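Local structure of protein induced by osmotic stress (Scheffersomyces stipitis CBS 6054, 5GMO) at residues A[265-270]-A[294-299]; A[232-237]-A[260-265]; A[129-134]-A[148-153]; A[211-216]-A[323-328]. The protein binds NADP(+) and probably reduces carbonyl substrates with it, as a cinnamyl-alcohol dehydrogenase-like member of the dihydroflavonol-4-reductase group. All coordinates share one frame; numbering follows the deposited sequence.

Contact 1 of 4, residues A[265-270]-A[294-299]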
loop_
_atom_site.group_PDB
_atom_site.type_symbol
_atom_site.label_atom_id
_atom_site.label_comp_id
_atom_site.label_asym_id
_atom_site.label_seq_id
_atom_site.Cartn_x
_atom_site.Cartn_y
_atom_site.Cartn_z
ATOM N N ARG A 265 -1.495 17.080 -4.604
ATOM C CA ARG A 265 -2.199 16.734 -5.833
ATOM C C ARG A 265 -1.296 16.814 -7.085
ATOM O O ARG A 265 -0.348 17.600 -7.134
ATOM C CB ARG A 265 -3.443 17.613 -5.982
ATOM C CG ARG A 265 -4.524 16.979 -6.808
ATOM C CD ARG A 265 -5.852 17.710 -6.688
ATOM N NE ARG A 265 -6.662 17.229 -5.575
ATOM C CZ ARG A 265 -7.398 16.124 -5.616
ATOM N NH1 ARG A 265 -8.113 15.766 -4.558
ATOM N NH2 ARG A 265 -7.418 15.383 -6.713
ATOM N N PHE A 266 -1.593 15.987 -8.086
ATOM C CA PHE A 266 -0.834 15.957 -9.336
ATOM C C PHE A 266 -1.735 15.531 -10.476
ATOM O O PHE A 266 -2.793 14.948 -10.252
ATOM C CB PHE A 266 0.301 14.939 -9.249
ATOM C CG PHE A 266 -0.176 13.509 -9.291
ATOM C CD1 PHE A 266 -0.615 12.877 -8.130
ATOM C CD2 PHE A 266 -0.215 12.799 -10.498
ATOM C CE1 PHE A 266 -1.077 11.565 -8.154
ATOM C CE2 PHE A 266 -0.683 11.487 -10.533
ATOM C CZ PHE A 266 -1.106 10.866 -9.354
ATOM N N ASN A 267 -1.298 15.806 -11.704
ATOM C CA ASN A 267 -1.864 15.172 -12.893
ATOM C C ASN A 267 -0.747 14.755 -13.842
ATOM O O ASN A 267 0.417 14.769 -13.457
ATOM C CB ASN A 267 -2.907 16.059 -13.595
ATOM C CG ASN A 267 -2.329 17.373 -14.132
ATOM O OD1 ASN A 267 -1.112 17.520 -14.340
ATOM N ND2 ASN A 267 -3.210 18.331 -14.371
ATOM N N GLY A 268 -1.092 14.402 -15.081
ATOM C CA GLY A 268 -0.088 14.026 -16.069
ATOM C C GLY A 268 0.930 15.113 -16.383
ATOM O O GLY A 268 2.117 14.827 -16.569
ATOM N N GLN A 269 0.469 16.359 -16.447
ATOM C CA GLN A 269 1.362 17.488 -16.678
ATOM C C GLN A 269 2.357 17.651 -15.526
ATOM O O GLN A 269 3.547 17.902 -15.745
ATOM C CB GLN A 269 0.570 18.780 -16.842
ATOM C CG GLN A 269 1.427 19.929 -17.311
ATOM C CD GLN A 269 1.976 19.679 -18.692
ATOM O OE1 GLN A 269 1.234 19.666 -19.663
ATOM N NE2 GLN A 269 3.279 19.447 -18.783
ATOM N N THR A 270 1.861 17.502 -14.301
ATOM C CA THR A 270 2.715 17.604 -13.125
ATOM C C THR A 270 3.856 16.600 -13.229
ATOM O O THR A 270 5.016 16.932 -12.984
ATOM C CB THR A 270 1.916 17.366 -11.842
ATOM O OG1 THR A 270 0.719 18.141 -11.905
ATOM C CG2 THR A 270 2.721 17.780 -10.615
ATOM N N ASP A 294 -1.016 22.975 -14.826
ATOM C CA ASP A 294 -1.730 22.287 -13.753
ATOM C C ASP A 294 -1.992 23.256 -12.592
ATOM O O ASP A 294 -1.067 23.872 -12.051
ATOM C CB ASP A 294 -0.968 21.036 -13.277
ATOM C CG ASP A 294 0.493 21.323 -12.944
ATOM O OD1 ASP A 294 1.072 22.233 -13.563
ATOM O OD2 ASP A 294 1.074 20.637 -12.075
ATOM N N ASP A 295 -3.257 23.409 -12.223
ATOM C CA ASP A 295 -3.630 24.349 -11.187
ATOM C C ASP A 295 -4.635 23.703 -10.230
ATOM O O ASP A 295 -5.824 23.558 -10.545
ATOM C CB ASP A 295 -4.206 25.616 -11.824
ATOM C CG ASP A 295 -4.904 26.525 -10.821
ATOM O OD1 ASP A 295 -4.785 26.312 -9.588
ATOM O OD2 ASP A 295 -5.571 27.484 -11.277
ATOM N N PHE A 296 -4.154 23.365 -9.040
ATOM C CA PHE A 296 -4.967 22.659 -8.077
ATOM C C PHE A 296 -5.427 23.534 -6.934
ATOM O O PHE A 296 -5.889 23.019 -5.915
ATOM C CB PHE A 296 -4.215 21.442 -7.543
ATOM C CG PHE A 296 -3.795 20.472 -8.623
ATOM C CD1 PHE A 296 -4.744 19.785 -9.365
ATOM C CD2 PHE A 296 -2.457 20.251 -8.895
ATOM C CE1 PHE A 296 -4.363 18.902 -10.356
ATOM C CE2 PHE A 296 -2.072 19.364 -9.881
ATOM C CZ PHE A 296 -3.027 18.695 -10.615
ATOM N N SER A 297 -5.333 24.852 -7.101
ATOM C CA SER A 297 -5.576 25.751 -5.972
ATOM C C SER A 297 -7.037 25.777 -5.539
ATOM O O SER A 297 -7.351 26.258 -4.453
ATOM C CB SER A 297 -5.066 27.170 -6.254
ATOM O OG SER A 297 -5.846 27.838 -7.234
ATOM N N ALA A 298 -7.925 25.238 -6.370
ATOM C CA ALA A 298 -9.350 25.242 -6.037
ATOM C C ALA A 298 -9.790 24.002 -5.265
ATOM O O ALA A 298 -10.882 23.977 -4.695
ATOM C CB ALA A 298 -10.207 25.413 -7.300
ATOM N N PHE A 299 -8.962 22.968 -5.271
ATOM C CA PHE A 299 -9.259 21.762 -4.507
ATOM C C PHE A 299 -9.161 22.028 -3.005
ATOM O O PHE A 299 -8.129 22.487 -2.520
ATOM C CB PHE A 299 -8.296 20.633 -4.906
ATOM C CG PHE A 299 -8.551 20.082 -6.286
ATOM C CD1 PHE A 299 -8.190 20.801 -7.413
ATOM C CD2 PHE A 299 -9.167 18.849 -6.458
ATOM C CE1 PHE A 299 -8.425 20.292 -8.691
ATOM C CE2 PHE A 299 -9.409 18.346 -7.722
ATOM C CZ PHE A 299 -9.031 19.066 -8.841
#
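The aliphatic part of R265 packs against two phenyl rings, F296 and F299. R265 CG lies over one face of the F296 ring, 4.0 Å from its centroid and only 18° off the normal, which meets the geometry of a CH-pi contact. One carbon further out, R265 CD makes the same kind of contact with F299, at 3.6 Å from the centroid of that ring. The chain runs straight through chi1 and chi2 and bends at chi3, which turns the guanidinium over F299, its plane just 21° from the ring plane. F296 and F299 are the end residues of a type I beta turn, closed by a 3.1 Å bond from F299 N to F296 O, and both side chains start toward R265. The opposing segment is the edge strand 265-267 of the small mixed sheet, running straight into helix 268-278. Its junction is a capping box: T270 N gives a bond to N267 OD1 at 3.0 Å, and N267 N returns one to T270 OG1 at 3.1 Å. The polar link between the segments uses the same hydroxyl. T270 OG1 donates to D294 OD2 on the anti side of the carboxylate, 34° out of its plane; the 2.5 Å separation of T270 OG1 and D294 OD2 is short for such a bond, so its exact length is doubtful. T270 OG1 also sits at the edge of the F296 ring, 3.7 Å from F296 CE2. Beside it, the N267 amide, steeply inclined to the ring, brings ND2 within 3.8 Å of F296 CZ. Beyond the two segments, Q269 is held by D273, V288 and K290.

Contact 2 of 4, residues A[232-237]-A[260-265]; sequences TGTFID and LLSNTR
On one face of the R265 guanidinium lies T234 CG2, 4.0 Å from R265 NH1, and T232 OG1, itself hydrogen-bonded to F266 O, approaches near the plane at the edge; F299 takes the opposite face, so the group is sandwiched. The F235 ring receives T264 OG1 at its edge, near the ring plane, at 3.6 Å from F235 CE1. N263 ND2 stands equally close to CE1 but meets the ring obliquely, and F318 adds an edge-to-face stack from outside. These side chains flank an antiparallel join in the small three-stranded mixed sheet, where strand 232-237 meets the chain on its way from strand 258-261, the outermost strand of the Rossmann-type parallel sheet, to strand 265-267. T234 and R265 form a non-hydrogen-bonded pair, with CA atoms 4.2 Å apart and both side chains on one face. Beyond it, F235 pairs through both backbone groups: its N donates to T264 O (3.1 Å, 152°) and its O accepts from N263 N (2.7 Å). G233 has a backbone conformation in which a CB would collide with the preceding carbonyl O, and its own O receives a CA-H contact from R265. Nearer the parallel sheet, the pairing gives way to apolar contact, I236 CD1 lying 4.0 Å from L261 CD1. I236 also comes close to I195 of the NADP(+) site. A water accepts from D237 N and, weakly, from N263 ND2. S262 has its OG anti to N (chi1 -177°), which brings it to the T234 hydroxyl, and S262 OG is hydrogen-bonded to T234 OG1 at 2.9 Å, either being able to donate.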
loop_
_atom_site.group_PDB
_atom_site.type_symbol
_atom_site.label_atom_id
_atom_site.label_comp_id
_atom_site.label_asym_id
_atom_site.label_seq_id
_atom_site.Cartn_x
_atom_site.Cartn_y
_atom_site.Cartn_z
ATOM N N THR A 232 -5.157 11.924 -12.518
ATOM C CA THR A 232 -4.950 12.947 -11.509
ATOM C C THR A 232 -5.432 12.415 -10.165
ATOM O O THR A 232 -6.244 11.494 -10.096
ATOM C CB THR A 232 -5.677 14.254 -11.898
ATOM O OG1 THR A 232 -5.821 15.112 -10.755
ATOM C CG2 THR A 232 -7.040 13.931 -12.475
ATOM N N GLY A 233 -4.908 12.985 -9.098
ATOM C CA GLY A 233 -5.249 12.552 -7.767
ATOM C C GLY A 233 -4.161 13.012 -6.841
ATOM O O GLY A 233 -3.421 13.940 -7.163
ATOM N N THR A 234 -4.057 12.372 -5.688
ATOM C CA THR A 234 -3.048 12.757 -4.724
ATOM C C THR A 234 -2.032 11.645 -4.661
ATOM O O THR A 234 -2.337 10.504 -5.006
ATOM C CB THR A 234 -3.659 13.013 -3.341
ATOM O OG1 THR A 234 -4.349 11.833 -2.895
ATOM C CG2 THR A 234 -4.636 14.163 -3.415
ATOM N N PHE A 235 -0.820 11.984 -4.245
ATOM C CA PHE A 235 0.252 11.011 -4.185
ATOM C C PHE A 235 0.743 10.905 -2.742
ATOM O O PHE A 235 0.465 11.774 -1.919
ATOM C CB PHE A 235 1.411 11.421 -5.123
ATOM C CG PHE A 235 2.635 11.944 -4.388
ATOM C CD1 PHE A 235 2.707 13.269 -3.985
ATOM C CD2 PHE A 235 3.694 11.102 -4.097
ATOM C CE1 PHE A 235 3.808 13.746 -3.303
ATOM C CE2 PHE A 235 4.780 11.558 -3.410
ATOM C CZ PHE A 235 4.844 12.889 -3.009
ATOM N N ILE A 236 1.474 9.832 -2.459
ATOM C CA ILE A 236 2.203 9.660 -1.215
ATOM C C ILE A 236 3.424 8.803 -1.541
ATOM O O ILE A 236 3.338 7.882 -2.356
ATOM C CB ILE A 236 1.335 8.952 -0.133
ATOM C CG1 ILE A 236 2.058 8.955 1.219
ATOM C CG2 ILE A 236 0.969 7.534 -0.568
ATOM C CD1 ILE A 236 2.066 10.320 1.895
ATOM N N ASP A 237 4.556 9.105 -0.916
ATOM C CA ASP A 237 5.790 8.353 -1.156
ATOM C C ASP A 237 5.783 7.066 -0.361
ATOM O O ASP A 237 5.460 7.075 0.830
ATOM C CB ASP A 237 7.029 9.188 -0.795
ATOM C CG ASP A 237 8.339 8.474 -1.134
ATOM O OD1 ASP A 237 8.785 7.608 -0.349
ATOM O OD2 ASP A 237 8.926 8.777 -2.193
ATOM N N LEU A 260 -4.932 8.180 7.208
ATOM C CA LEU A 260 -5.016 8.606 5.825
ATOM C C LEU A 260 -3.622 9.070 5.368
ATOM O O LEU A 260 -3.042 10.005 5.947
ATOM C CB LEU A 260 -6.033 9.732 5.688
ATOM C CG LEU A 260 -6.128 10.423 4.331
ATOM C CD1 LEU A 260 -6.528 9.421 3.259
ATOM C CD2 LEU A 260 -7.111 11.597 4.417
ATOM N N LEU A 261 -3.074 8.373 4.374
ATOM C CA LEU A 261 -1.734 8.659 3.881
ATOM C C LEU A 261 -1.852 9.282 2.496
ATOM O O LEU A 261 -1.978 8.573 1.482
ATOM C CB LEU A 261 -0.892 7.385 3.835
ATOM C CG LEU A 261 0.005 7.115 5.056
ATOM C CD1 LEU A 261 1.205 8.078 5.077
ATOM C CD2 LEU A 261 -0.780 7.197 6.381
ATOM N N SER A 262 -1.846 10.613 2.473
ATOM C CA SER A 262 -2.094 11.370 1.258
ATOM C C SER A 262 -1.324 12.688 1.305
ATOM O O SER A 262 -1.422 13.429 2.278
ATOM C CB SER A 262 -3.597 11.647 1.120
ATOM O OG SER A 262 -3.902 12.327 -0.094
ATOM N N ASN A 263 -0.560 12.986 0.258
ATOM C CA ASN A 263 0.208 14.232 0.232
ATOM C C ASN A 263 -0.407 15.224 -0.745
ATOM O O ASN A 263 -1.564 15.609 -0.588
ATOM C CB ASN A 263 1.690 13.959 -0.063
ATOM C CG ASN A 263 2.605 15.125 0.327
ATOM O OD1 ASN A 263 2.156 16.147 0.857
ATOM N ND2 ASN A 263 3.904 14.968 0.057
ATOM N N THR A 264 0.344 15.630 -1.760
ATOM C CA THR A 264 -0.114 16.696 -2.639
ATOM C C THR A 264 -0.773 16.187 -3.936
ATOM O O THR A 264 -0.604 15.027 -4.339
ATOM C CB THR A 264 1.052 17.647 -3.017
ATOM O OG1 THR A 264 2.100 16.886 -3.620
ATOM C CG2 THR A 264 1.590 18.388 -1.797
ATOM N N ARG A 265 -1.495 17.080 -4.604
ATOM C CA ARG A 265 -2.199 16.734 -5.833
ATOM C C ARG A 265 -1.296 16.814 -7.085
ATOM O O ARG A 265 -0.348 17.600 -7.134
ATOM C CB ARG A 265 -3.443 17.613 -5.982
ATOM C CG ARG A 265 -4.524 16.979 -6.808
ATOM C CD ARG A 265 -5.852 17.710 -6.688
ATOM N NE ARG A 265 -6.662 17.229 -5.575
ATOM C CZ ARG A 265 -7.398 16.124 -5.616
ATOM N NH1 ARG A 265 -8.113 15.766 -4.558
ATOM N NH2 ARG A 265 -7.418 15.383 -6.713
HETATM O O HOH W 1 5.126 11.714 0.298
#

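Contact 3 of 4, residues A[129-134]-A[148-153]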
loop_
_atom_site.group_PDB
_atom_site.type_symbol
_atom_site.label_atom_id
_atom_site.label_comp_id
_atom_site.label_asym_id
_atom_site.label_seq_id
_atom_site.Cartn_x
_atom_site.Cartn_y
_atom_site.Cartn_z
ATOM N N MET A 129 -12.363 4.660 1.161
ATOM C CA MET A 129 -12.911 5.878 1.754
ATOM C C MET A 129 -13.784 6.685 0.798
ATOM O O MET A 129 -14.389 7.671 1.196
ATOM C CB MET A 129 -11.774 6.767 2.259
ATOM C CG MET A 129 -10.728 6.014 3.067
ATOM S SD MET A 129 -9.400 7.110 3.580
ATOM C CE MET A 129 -9.395 6.843 5.344
ATOM N N SER A 130 -13.853 6.269 -0.457
ATOM C CA SER A 130 -14.465 7.111 -1.467
ATOM C C SER A 130 -14.811 6.374 -2.756
ATOM O O SER A 130 -14.584 5.178 -2.875
ATOM C CB SER A 130 -13.524 8.268 -1.797
ATOM O OG SER A 130 -14.109 9.112 -2.776
ATOM N N VAL A 131 -15.360 7.105 -3.722
ATOM C CA VAL A 131 -15.680 6.539 -5.029
ATOM C C VAL A 131 -14.818 7.289 -6.034
ATOM O O VAL A 131 -14.286 8.351 -5.695
ATOM C CB VAL A 131 -17.198 6.655 -5.353
ATOM C CG1 VAL A 131 -17.992 5.710 -4.463
ATOM C CG2 VAL A 131 -17.675 8.069 -5.173
ATOM N N PRO A 132 -14.631 6.727 -7.246
ATOM C CA PRO A 132 -13.705 7.351 -8.197
ATOM C C PRO A 132 -14.025 8.808 -8.497
ATOM O O PRO A 132 -13.108 9.624 -8.517
ATOM C CB PRO A 132 -13.868 6.487 -9.451
ATOM C CG PRO A 132 -14.199 5.131 -8.899
ATOM C CD PRO A 132 -15.096 5.413 -7.734
ATOM N N GLU A 133 -15.293 9.137 -8.706
ATOM C CA GLU A 133 -15.639 10.517 -9.034
ATOM C C GLU A 133 -15.250 11.486 -7.907
ATOM O O GLU A 133 -14.730 12.578 -8.169
ATOM C CB GLU A 133 -17.119 10.661 -9.437
ATOM C CG GLU A 133 -18.154 10.222 -8.388
ATOM C CD GLU A 133 -18.527 8.729 -8.468
ATOM O OE1 GLU A 133 -19.655 8.375 -8.034
ATOM O OE2 GLU A 133 -17.697 7.913 -8.947
ATOM N N GLU A 134 -15.461 11.073 -6.661
ATOM C CA GLU A 134 -15.166 11.927 -5.515
ATOM C C GLU A 134 -13.666 12.143 -5.291
ATOM O O GLU A 134 -13.244 13.157 -4.720
ATOM C CB GLU A 134 -15.817 11.367 -4.253
ATOM C CG GLU A 134 -17.336 11.435 -4.245
ATOM C CD GLU A 134 -17.935 10.824 -2.982
ATOM O OE1 GLU A 134 -19.179 10.724 -2.921
ATOM O OE2 GLU A 134 -17.170 10.451 -2.052
ATOM N N SER A 148 -16.295 4.914 1.772
ATOM C CA SER A 148 -16.901 4.824 0.463
ATOM C C SER A 148 -18.367 4.420 0.583
ATOM O O SER A 148 -18.727 3.543 1.370
ATOM C CB SER A 148 -16.167 3.794 -0.397
ATOM O OG SER A 148 -16.744 3.748 -1.687
ATOM N N SER A 149 -19.205 5.063 -0.213
ATOM C CA SER A 149 -20.619 4.735 -0.245
ATOM C C SER A 149 -20.923 3.700 -1.326
ATOM O O SER A 149 -22.080 3.356 -1.543
ATOM C CB SER A 149 -21.438 6.003 -0.486
ATOM O OG SER A 149 -21.090 6.592 -1.720
ATOM N N LEU A 150 -19.885 3.216 -2.007
ATOM C CA LEU A 150 -20.051 2.205 -3.053
ATOM C C LEU A 150 -20.724 0.933 -2.532
ATOM O O LEU A 150 -20.229 0.320 -1.602
ATOM C CB LEU A 150 -18.700 1.821 -3.637
ATOM C CG LEU A 150 -18.782 0.975 -4.903
ATOM C CD1 LEU A 150 -19.453 1.769 -6.024
ATOM C CD2 LEU A 150 -17.386 0.549 -5.306
ATOM N N SER A 151 -21.834 0.524 -3.141
ATOM C CA SER A 151 -22.532 -0.665 -2.658
ATOM C C SER A 151 -21.911 -1.974 -3.142
ATOM O O SER A 151 -21.122 -2.004 -4.089
ATOM C CB SER A 151 -24.033 -0.608 -2.980
ATOM O OG SER A 151 -24.310 -0.817 -4.354
ATOM N N TYR A 152 -22.259 -3.054 -2.455
ATOM C CA TYR A 152 -21.816 -4.388 -2.817
ATOM C C TYR A 152 -22.195 -4.693 -4.261
ATOM O O TYR A 152 -21.349 -5.120 -5.049
ATOM C CB TYR A 152 -22.447 -5.432 -1.884
ATOM C CG TYR A 152 -21.816 -6.809 -1.985
ATOM C CD1 TYR A 152 -20.673 -7.129 -1.253
ATOM C CD2 TYR A 152 -22.359 -7.790 -2.809
ATOM C CE1 TYR A 152 -20.089 -8.386 -1.341
ATOM C CE2 TYR A 152 -21.775 -9.052 -2.901
ATOM C CZ TYR A 152 -20.645 -9.338 -2.165
ATOM O OH TYR A 152 -20.068 -10.578 -2.257
ATOM N N GLU A 153 -23.463 -4.467 -4.600
ATOM C CA GLU A 153 -23.965 -4.757 -5.952
ATOM C C GLU A 153 -23.152 -4.050 -7.027
ATOM O O GLU A 153 -22.579 -4.706 -7.892
ATOM C CB GLU A 153 -25.461 -4.409 -6.113
ATOM C CG GLU A 153 -26.437 -5.398 -5.456
ATOM C CD GLU A 153 -26.349 -6.811 -6.031
ATOM O OE1 GLU A 153 -26.003 -6.956 -7.227
ATOM O OE2 GLU A 153 -26.625 -7.778 -5.279
HETATM O O HOH W 2 -18.022 7.783 -1.099
#
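S148 reaches across to the backbone of S130, and its hydroxyl makes the hydrogen bond that crosses the contact. S148 OG, set anti to its own N by a chi1 of -178°, donates to S130 O at 2.8 Å. It approaches from above the carbonyl, 71° out of the plane, and therefore does not use a lone-pair direction. The same oxygen accepts from L150 N at 3.2 Å, which makes S148-L150 an ST turn; the hydroxyl is thus gripped both as donor and as acceptor. V131 lies alongside: its CG1 branch, beside the backbone N, comes within 3.6 Å of S148 OG and 4.0 Å of L150 CB, adding an apolar cover to the polar bonds. In the fold, this pairs the loop that follows the parallel-sheet strand 119-123 with the loop leading to helix 152-156, where S151 is the N-cap. L150 packs on F164 of helix 159-181, the helix carrying the NADP(+)-binding residues Y163 and K167, spaced as in the YxxxK motif of short-chain dehydrogenases. The S130 side chain turns away from S148, and its OG donates to V131 O at 3.0 Å in the carbonyl plane, on a lone pair. Further along, E134 and S149 are linked through a water that donates to E134 OE2 (3.0 Å) and accepts from S149 N (3.1 Å).

Contact 4 of 4, residues A[211-216]-A[323-328]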
loop_
_atom_site.group_PDB
_atom_site.type_symbol
_atom_site.label_atom_id
_atom_site.label_comp_id
_atom_site.label_asym_id
_atom_site.label_seq_id
_atom_site.Cartn_x
_atom_site.Cartn_y
_atom_site.Cartn_z
ATOM N N LEU A 211 9.240 0.791 -13.557
ATOM C CA LEU A 211 8.994 1.469 -12.287
ATOM C C LEU A 211 7.799 0.898 -11.528
ATOM O O LEU A 211 6.709 0.747 -12.095
ATOM C CB LEU A 211 8.800 2.972 -12.509
ATOM C CG LEU A 211 10.049 3.732 -12.956
ATOM C CD1 LEU A 211 9.839 4.348 -14.320
ATOM C CD2 LEU A 211 10.417 4.787 -11.928
ATOM N N SER A 212 8.014 0.590 -10.246
ATOM C CA SER A 212 6.941 0.123 -9.364
ATOM C C SER A 212 6.020 1.268 -8.964
ATOM O O SER A 212 4.854 1.044 -8.643
ATOM C CB SER A 212 7.501 -0.539 -8.114
ATOM O OG SER A 212 8.420 -1.560 -8.451
ATOM N N ALA A 213 6.551 2.489 -8.953
ATOM C CA ALA A 213 5.694 3.667 -8.982
ATOM C C ALA A 213 5.014 3.632 -10.356
ATOM O O ALA A 213 5.524 4.194 -11.328
ATOM C CB ALA A 213 6.523 4.938 -8.810
ATOM N N GLU A 214 3.872 2.953 -10.432
ATOM C CA GLU A 214 3.272 2.584 -11.719
ATOM C C GLU A 214 2.887 3.752 -12.631
ATOM O O GLU A 214 3.030 3.671 -13.855
ATOM C CB GLU A 214 2.073 1.653 -11.512
ATOM C CG GLU A 214 2.387 0.175 -11.740
ATOM C CD GLU A 214 2.811 -0.550 -10.473
ATOM O OE1 GLU A 214 2.372 -0.139 -9.377
ATOM O OE2 GLU A 214 3.578 -1.535 -10.574
ATOM N N MET A 215 2.394 4.831 -12.032
ATOM C CA MET A 215 2.008 6.017 -12.788
ATOM C C MET A 215 3.217 6.610 -13.514
ATOM O O MET A 215 3.078 7.193 -14.592
ATOM C CB MET A 215 1.380 7.060 -11.862
ATOM C CG MET A 215 0.839 8.273 -12.586
ATOM S SD MET A 215 -0.721 7.939 -13.422
ATOM C CE MET A 215 -1.825 7.827 -12.015
ATOM N N VAL A 216 4.400 6.445 -12.922
ATOM C CA VAL A 216 5.628 6.954 -13.518
ATOM C C VAL A 216 6.008 6.209 -14.792
ATOM O O VAL A 216 6.185 6.826 -15.837
ATOM C CB VAL A 216 6.820 6.897 -12.546
ATOM C CG1 VAL A 216 8.088 7.282 -13.267
ATOM C CG2 VAL A 216 6.592 7.812 -11.351
ATOM N N VAL A 323 11.687 11.748 -8.791
ATOM C CA VAL A 323 13.104 11.743 -9.139
ATOM C C VAL A 323 13.852 10.552 -8.529
ATOM O O VAL A 323 14.696 9.957 -9.195
ATOM C CB VAL A 323 13.794 13.070 -8.760
ATOM C CG1 VAL A 323 15.313 12.923 -8.764
ATOM C CG2 VAL A 323 13.352 14.186 -9.701
ATOM N N ASP A 324 13.527 10.183 -7.288
ATOM C CA ASP A 324 14.187 9.032 -6.668
ATOM C C ASP A 324 13.815 7.736 -7.397
ATOM O O ASP A 324 14.646 6.836 -7.531
ATOM C CB ASP A 324 13.883 8.912 -5.157
ATOM C CG ASP A 324 14.588 9.973 -4.318
ATOM O OD1 ASP A 324 15.517 10.636 -4.828
ATOM O OD2 ASP A 324 14.218 10.146 -3.140
ATOM N N SER A 325 12.576 7.648 -7.871
ATOM C CA SER A 325 12.108 6.428 -8.532
ATOM C C SER A 325 12.886 6.207 -9.810
ATOM O O SER A 325 13.418 5.126 -10.063
ATOM C CB SER A 325 10.630 6.525 -8.875
ATOM O OG SER A 325 9.876 6.871 -7.727
ATOM N N ILE A 326 12.941 7.256 -10.612
ATOM C CA ILE A 326 13.588 7.211 -11.908
ATOM C C ILE A 326 15.097 7.077 -11.781
ATOM O O ILE A 326 15.699 6.291 -12.505
ATOM C CB ILE A 326 13.197 8.435 -12.752
ATOM C CG1 ILE A 326 11.682 8.402 -13.007
ATOM C CG2 ILE A 326 13.983 8.467 -14.051
ATOM C CD1 ILE A 326 11.173 9.559 -13.828
ATOM N N LYS A 327 15.695 7.804 -10.837
ATOM C CA LYS A 327 17.146 7.749 -10.633
ATOM C C LYS A 327 17.618 6.317 -10.437
ATOM O O LYS A 327 18.653 5.907 -10.966
ATOM C CB LYS A 327 17.580 8.582 -9.422
ATOM C CG LYS A 327 17.914 10.032 -9.728
ATOM C CD LYS A 327 18.392 10.762 -8.465
ATOM C CE LYS A 327 18.842 12.194 -8.765
ATOM N NZ LYS A 327 19.296 12.926 -7.537
ATOM N N GLN A 328 16.849 5.562 -9.668
ATOM C CA GLN A 328 17.216 4.194 -9.339
ATOM C C GLN A 328 17.049 3.272 -10.549
ATOM O O GLN A 328 17.877 2.407 -10.797
ATOM C CB GLN A 328 16.386 3.705 -8.151
ATOM C CG GLN A 328 16.140 2.219 -8.123
ATOM C CD GLN A 328 15.209 1.819 -7.000
ATOM O OE1 GLN A 328 14.002 2.032 -7.082
ATOM N NE2 GLN A 328 15.766 1.254 -5.939
#
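S325 and I326, the helix residues that meet L211, A213 and V216, sit on a turn held by the backbone bond from K327 N to V323 O, 2.9 Å. On the other side, V216 N bonds to A213 O at 3.0 Å, starting helix 214-220 at its N-cap residue A213, which is also the centre of an inverse gamma turn. Between the two segments the evidence is all van der Waals contact. The L211 side chain points at the helix, and its CD2 branch does the touching: it lies 3.5 Å from S325 CB and 4.0 Å from I326 CG1. Next to it, V216 CG1 meets I326 CG1 at 3.8 Å, the two side chains crossing at a slant. I326 is extended at chi2 (180°), which carries its CD1 to the same V216 methyl. The S325 hydroxyl, beside its own N at chi1 -53°, turns back along the helix and is hydrogen-bonded to S321 O, leaving the CB for L211; A213 CB approaches S325 OG at 4.0 Å. The contact sets the loop that carries the NADP(+)-binding residue S212 beside the C-terminal helix 318-330. Around it, S212 and A213 touch Y13 of helix 13-24, V216 rests on F196 of strand 194-196, and I326 packs on V275 of helix 268-278.

From the N terminus, contact 3 comes first, closing a short loop of 13 residues between 129-134 and 148-153 ahead of helix 159-181. Contact 4 then opens at 211-216 and is completed only at 323-328, after 106 residues, so it encloses contacts 2 and 1. Those two are in series: contact 2 joins strand 232-237 to the chain leaving strand 258-261, and contact 1 begins at the shared R265 and ends in the loop before helix 305-311. None crosses another. F266 packing on M215 joins strand 265-267 of the mixed sheet to helix 214-220, and M129 on L260 joins the loop after strand 119-123 to strand 258-261.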